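Long-range contact in afamin (Homo sapiens, PDB 6FAK), which carries hydrophobic molecules in body fluids, binds vitamin E and keeps lipidated Wnt proteins soluble and active: residues Y410-S422 with C488-P500. Residues are numbered along the deposited sequence; the frame is centred on the assembly and turned at random.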
loop_
_atom_site.group_PDB
_atom_site.type_symbol
_atom_site.label_atom_id
_atom_site.label_comp_id
_atom_site.label_asym_id
_atom_site.label_seq_id
_atom_site.Cartn_x
_atom_site.Cartn_y
_atom_site.Cartn_z
ATOM N N TYR A 410 -11.089 3.652 -16.280
ATOM C CA TYR A 410 -10.796 4.020 -14.887
ATOM C C TYR A 410 -10.210 5.429 -14.716
ATOM O O TYR A 410 -10.563 6.153 -13.768
ATOM C CB TYR A 410 -9.914 2.976 -14.182
ATOM C CG TYR A 410 -10.710 1.733 -13.783
ATOM C CD1 TYR A 410 -11.917 1.852 -13.092
ATOM C CD2 TYR A 410 -10.260 0.454 -14.059
ATOM C CE1 TYR A 410 -12.658 0.740 -12.719
ATOM C CE2 TYR A 410 -11.016 -0.671 -13.700
ATOM C CZ TYR A 410 -12.218 -0.503 -13.046
ATOM O OH TYR A 410 -12.982 -1.561 -12.637
ATOM N N LEU A 411 -9.324 5.783 -15.625
ATOM C CA LEU A 411 -8.732 7.109 -15.649
ATOM C C LEU A 411 -9.790 8.166 -15.880
ATOM O O LEU A 411 -9.785 9.197 -15.220
ATOM C CB LEU A 411 -7.600 7.168 -16.704
ATOM C CG LEU A 411 -6.364 6.363 -16.340
ATOM C CD1 LEU A 411 -5.415 6.455 -17.523
ATOM C CD2 LEU A 411 -5.646 6.875 -15.099
ATOM N N ILE A 412 -10.700 7.940 -16.813
ATOM C CA ILE A 412 -11.821 8.873 -17.029
ATOM C C ILE A 412 -12.686 9.027 -15.736
ATOM O O ILE A 412 -12.932 10.152 -15.246
ATOM C CB ILE A 412 -12.716 8.434 -18.247
ATOM C CG1 ILE A 412 -11.937 8.598 -19.561
ATOM C CG2 ILE A 412 -13.989 9.289 -18.292
ATOM C CD1 ILE A 412 -12.585 7.983 -20.800
ATOM N N ARG A 413 -13.092 7.904 -15.175
ATOM C CA ARG A 413 -13.970 7.880 -13.989
ATOM C C ARG A 413 -13.301 8.518 -12.790
ATOM O O ARG A 413 -13.917 9.355 -12.145
ATOM C CB ARG A 413 -14.413 6.452 -13.641
ATOM C CG ARG A 413 -15.661 6.033 -14.429
ATOM C CD ARG A 413 -16.973 6.594 -13.812
ATOM N NE ARG A 413 -17.421 7.831 -14.475
ATOM C CZ ARG A 413 -18.127 8.817 -13.912
ATOM N NH1 ARG A 413 -18.521 8.735 -12.636
ATOM N NH2 ARG A 413 -18.450 9.877 -14.620
ATOM N N LEU A 414 -12.063 8.129 -12.510
ATOM C CA LEU A 414 -11.341 8.655 -11.388
ATOM C C LEU A 414 -11.147 10.178 -11.503
ATOM O O LEU A 414 -11.245 10.905 -10.512
ATOM C CB LEU A 414 -9.973 7.984 -11.209
ATOM C CG LEU A 414 -9.877 6.574 -10.608
ATOM C CD1 LEU A 414 -8.503 5.950 -10.968
ATOM C CD2 LEU A 414 -10.020 6.676 -9.098
ATOM N N THR A 415 -10.770 10.634 -12.699
ATOM C CA THR A 415 -10.538 12.076 -12.934
ATOM C C THR A 415 -11.848 12.879 -12.783
ATOM O O THR A 415 -11.846 13.951 -12.202
ATOM C CB THR A 415 -9.845 12.320 -14.289
ATOM O OG1 THR A 415 -8.627 11.557 -14.346
ATOM C CG2 THR A 415 -9.485 13.728 -14.452
ATOM N N LYS A 416 -12.961 12.347 -13.265
ATOM C CA LYS A 416 -14.272 12.969 -13.031
ATOM C C LYS A 416 -14.629 13.171 -11.548
ATOM O O LYS A 416 -15.207 14.229 -11.139
ATOM C CB LYS A 416 -15.398 12.146 -13.692
ATOM C CG LYS A 416 -15.439 12.201 -15.198
ATOM C CD LYS A 416 -15.980 13.514 -15.720
ATOM C CE LYS A 416 -16.328 13.456 -17.214
ATOM N NZ LYS A 416 -17.579 12.735 -17.616
ATOM N N ILE A 417 -14.371 12.144 -10.756
ATOM C CA ILE A 417 -14.775 12.121 -9.392
ATOM C C ILE A 417 -13.804 12.871 -8.472
ATOM O O ILE A 417 -14.223 13.362 -7.440
ATOM C CB ILE A 417 -15.094 10.684 -8.819
ATOM C CG1 ILE A 417 -13.857 9.865 -8.656
ATOM C CG2 ILE A 417 -16.155 9.936 -9.644
ATOM C CD1 ILE A 417 -14.091 8.614 -7.858
ATOM N N ALA A 418 -12.522 12.892 -8.825
ATOM C CA ALA A 418 -11.432 13.486 -8.003
ATOM C C ALA A 418 -10.488 14.349 -8.847
ATOM O O ALA A 418 -9.288 14.106 -8.866
ATOM C CB ALA A 418 -10.651 12.388 -7.258
ATOM N N PRO A 419 -11.054 15.315 -9.585
ATOM C CA PRO A 419 -10.252 16.101 -10.530
ATOM C C PRO A 419 -9.232 17.011 -9.841
ATOM O O PRO A 419 -8.311 17.454 -10.531
ATOM C CB PRO A 419 -11.290 16.918 -11.303
ATOM C CG PRO A 419 -12.412 17.080 -10.321
ATOM C CD PRO A 419 -12.459 15.761 -9.608
ATOM N N GLN A 420 -9.353 17.226 -8.518
ATOM C CA GLN A 420 -8.449 18.053 -7.781
ATOM C C GLN A 420 -7.091 17.371 -7.548
ATOM O O GLN A 420 -6.097 18.054 -7.238
ATOM C CB GLN A 420 -9.054 18.456 -6.415
ATOM C CG GLN A 420 -10.338 19.312 -6.496
ATOM C CD GLN A 420 -11.602 18.513 -6.730
ATOM O OE1 GLN A 420 -11.618 17.254 -6.652
ATOM N NE2 GLN A 420 -12.697 19.216 -6.900
ATOM N N LEU A 421 -7.015 16.055 -7.704
ATOM C CA LEU A 421 -5.713 15.347 -7.623
ATOM C C LEU A 421 -4.795 15.695 -8.777
ATOM O O LEU A 421 -5.231 16.039 -9.847
ATOM C CB LEU A 421 -5.912 13.835 -7.588
ATOM C CG LEU A 421 -6.701 13.362 -6.374
ATOM C CD1 LEU A 421 -6.985 11.893 -6.456
ATOM C CD2 LEU A 421 -6.027 13.717 -5.059
ATOM N N SER A 422 -3.491 15.695 -8.532
ATOM C CA SER A 422 -2.528 15.851 -9.603
ATOM C C SER A 422 -2.709 14.715 -10.651
ATOM O O SER A 422 -3.103 13.571 -10.358
ATOM C CB SER A 422 -1.094 15.829 -9.091
ATOM O OG SER A 422 -0.753 14.549 -8.623
ATOM N N CYS A 488 -18.731 2.869 -1.519
ATOM C CA CYS A 488 -18.956 4.308 -1.437
ATOM C C CYS A 488 -18.364 5.063 -2.662
ATOM O O CYS A 488 -19.077 5.846 -3.321
ATOM C CB CYS A 488 -18.350 4.876 -0.160
ATOM S SG CYS A 488 -18.791 6.586 0.126
ATOM N N PHE A 489 -17.087 4.817 -2.933
ATOM C CA PHE A 489 -16.400 5.354 -4.105
ATOM C C PHE A 489 -17.108 5.038 -5.434
ATOM O O PHE A 489 -17.235 5.927 -6.285
ATOM C CB PHE A 489 -14.944 4.906 -4.149
ATOM C CG PHE A 489 -14.055 5.828 -3.406
ATOM C CD1 PHE A 489 -13.731 7.071 -3.952
ATOM C CD2 PHE A 489 -13.607 5.528 -2.137
ATOM C CE1 PHE A 489 -12.955 7.980 -3.245
ATOM C CE2 PHE A 489 -12.796 6.442 -1.416
ATOM C CZ PHE A 489 -12.466 7.666 -1.976
ATOM N N GLU A 490 -17.609 3.796 -5.560
ATOM C CA GLU A 490 -18.387 3.352 -6.734
ATOM C C GLU A 490 -19.695 4.102 -6.920
ATOM O O GLU A 490 -20.195 4.134 -8.015
ATOM C CB GLU A 490 -18.720 1.834 -6.682
ATOM C CG GLU A 490 -17.551 0.840 -6.581
ATOM C CD GLU A 490 -16.468 1.017 -7.608
ATOM O OE1 GLU A 490 -16.796 1.264 -8.787
ATOM O OE2 GLU A 490 -15.280 0.880 -7.245
ATOM N N SER A 491 -20.250 4.671 -5.869
ATOM C CA SER A 491 -21.458 5.433 -5.956
ATOM C C SER A 491 -21.293 6.920 -6.347
ATOM O O SER A 491 -22.290 7.581 -6.557
ATOM C CB SER A 491 -22.211 5.343 -4.627
ATOM O OG SER A 491 -21.678 6.250 -3.645
ATOM N N LEU A 492 -20.063 7.437 -6.395
ATOM C CA LEU A 492 -19.823 8.865 -6.573
ATOM C C LEU A 492 -20.099 9.310 -7.996
ATOM O O LEU A 492 -19.848 8.600 -8.915
ATOM C CB LEU A 492 -18.383 9.236 -6.207
ATOM C CG LEU A 492 -17.980 9.040 -4.745
ATOM C CD1 LEU A 492 -16.585 9.595 -4.468
ATOM C CD2 LEU A 492 -18.992 9.647 -3.781
ATOM N N LYS A 493 -20.566 10.541 -8.137
ATOM C CA LYS A 493 -20.764 11.156 -9.428
ATOM C C LYS A 493 -19.646 12.181 -9.619
ATOM O O LYS A 493 -18.927 12.484 -8.686
ATOM C CB LYS A 493 -22.141 11.812 -9.431
ATOM C CG LYS A 493 -23.258 10.768 -9.325
ATOM C CD LYS A 493 -24.586 11.424 -9.003
ATOM C CE LYS A 493 -25.761 10.463 -9.193
ATOM N NZ LYS A 493 -27.047 11.198 -9.388
ATOM N N ALA A 494 -19.508 12.686 -10.838
ATOM C CA ALA A 494 -18.494 13.686 -11.154
ATOM C C ALA A 494 -18.604 14.900 -10.208
ATOM O O ALA A 494 -19.702 15.261 -9.757
ATOM C CB ALA A 494 -18.609 14.091 -12.635
ATOM N N ASP A 495 -17.474 15.516 -9.861
ATOM C CA ASP A 495 -17.548 16.755 -9.116
ATOM C C ASP A 495 -17.870 17.937 -10.041
ATOM O O ASP A 495 -16.968 18.540 -10.637
ATOM C CB ASP A 495 -16.256 17.052 -8.350
ATOM C CG ASP A 495 -16.370 18.279 -7.491
ATOM O OD1 ASP A 495 -17.335 19.097 -7.669
ATOM O OD2 ASP A 495 -15.489 18.466 -6.625
ATOM N N LYS A 496 -19.123 18.334 -10.108
ATOM C CA LYS A 496 -19.479 19.376 -11.098
ATOM C C LYS A 496 -19.113 20.815 -10.718
ATOM O O LYS A 496 -19.279 21.704 -11.523
ATOM C CB LYS A 496 -20.937 19.312 -11.501
ATOM C CG LYS A 496 -21.244 18.165 -12.451
ATOM C CD LYS A 496 -22.016 17.103 -11.712
ATOM C CE LYS A 496 -22.179 15.818 -12.505
ATOM N NZ LYS A 496 -22.299 14.713 -11.509
ATOM N N THR A 497 -18.561 21.017 -9.538
ATOM C CA THR A 497 -18.064 22.342 -9.140
ATOM C C THR A 497 -16.646 22.632 -9.676
ATOM O O THR A 497 -16.165 23.759 -9.592
ATOM C CB THR A 497 -18.046 22.480 -7.606
ATOM O OG1 THR A 497 -17.014 21.660 -7.012
ATOM C CG2 THR A 497 -19.415 22.075 -6.985
ATOM N N TYR A 498 -15.963 21.603 -10.182
ATOM C CA TYR A 498 -14.596 21.743 -10.576
ATOM C C TYR A 498 -14.441 22.657 -11.797
ATOM O O TYR A 498 -15.154 22.527 -12.757
ATOM C CB TYR A 498 -13.991 20.355 -10.867
ATOM C CG TYR A 498 -12.599 20.385 -11.436
ATOM C CD1 TYR A 498 -11.474 20.620 -10.632
ATOM C CD2 TYR A 498 -12.383 20.128 -12.776
ATOM C CE1 TYR A 498 -10.188 20.617 -11.197
ATOM C CE2 TYR A 498 -11.108 20.145 -13.318
ATOM C CZ TYR A 498 -10.033 20.382 -12.517
ATOM O OH TYR A 498 -8.778 20.324 -13.078
ATOM N N VAL A 499 -13.454 23.535 -11.732
ATOM C CA VAL A 499 -12.984 24.333 -12.874
ATOM C C VAL A 499 -11.465 24.206 -12.966
ATOM O O VAL A 499 -10.769 24.498 -12.008
ATOM C CB VAL A 499 -13.400 25.842 -12.732
ATOM C CG1 VAL A 499 -12.844 26.707 -13.894
ATOM C CG2 VAL A 499 -14.939 25.949 -12.685
ATOM N N PRO A 500 -10.945 23.712 -14.110
ATOM C CA PRO A 500 -9.501 23.434 -14.235
ATOM C C PRO A 500 -8.692 24.735 -14.333
ATOM O O PRO A 500 -9.248 25.759 -14.712
ATOM C CB PRO A 500 -9.423 22.700 -15.581
ATOM C CG PRO A 500 -10.558 23.268 -16.361
ATOM C CD PRO A 500 -11.670 23.422 -15.357
HETATM O O HOH W 1 -21.000 11.371 -13.057
HETATM O O HOH W 2 -16.826 13.527 -6.680
HETATM O O HOH W 3 -6.845 20.053 -11.184
#
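Pro-419 points its CB-CG edge at one face of the Tyr-498 ring. Its CB stands 3.5 Å from the ring centroid, 4° off the normal, a CH-pi contact. Pro-500 N sits above the opposite face, toward the rim. Ile-417 CD1 meets the edge of the Phe-489 ring at CD1, 4.2 Å away. Leu-492 O lies near the plane at the edge of the Arg-413 guanidinium, 4.0 Å from NH1, too far for a hydrogen bond; Arg-413 NE is salt-bridged to Asp-542. Asp-495 N donates to Lys-416 O over 2.9 Å. With CG anti to the backbone N (chi1 -175°), the Asp-495 carboxylate faces Gln-420. Gln-420 NE2 bonds to OD2 of Asp-495 at 2.9 Å, from above the carboxylate plane; Gln-420 OE1 bonds Asn-471. OD1 of Asp-495 accepts from Thr-497 N, making an Asx turn, and from Thr-497 OG1 on the same face. An alanine at Asp-495 is likely to leave Gln-420 NE2 without this acceptor and the turn without its side-chain bonds. The chain after helix 485-490, extended to Asp-495 and then bent in a type I turn, passes the C-terminal end of helix 376-417. Disulfides Cys-488 to Cys-477 and Cys-478 to Cys-462 give the paired-cysteine pattern of the all-helical albumin domain.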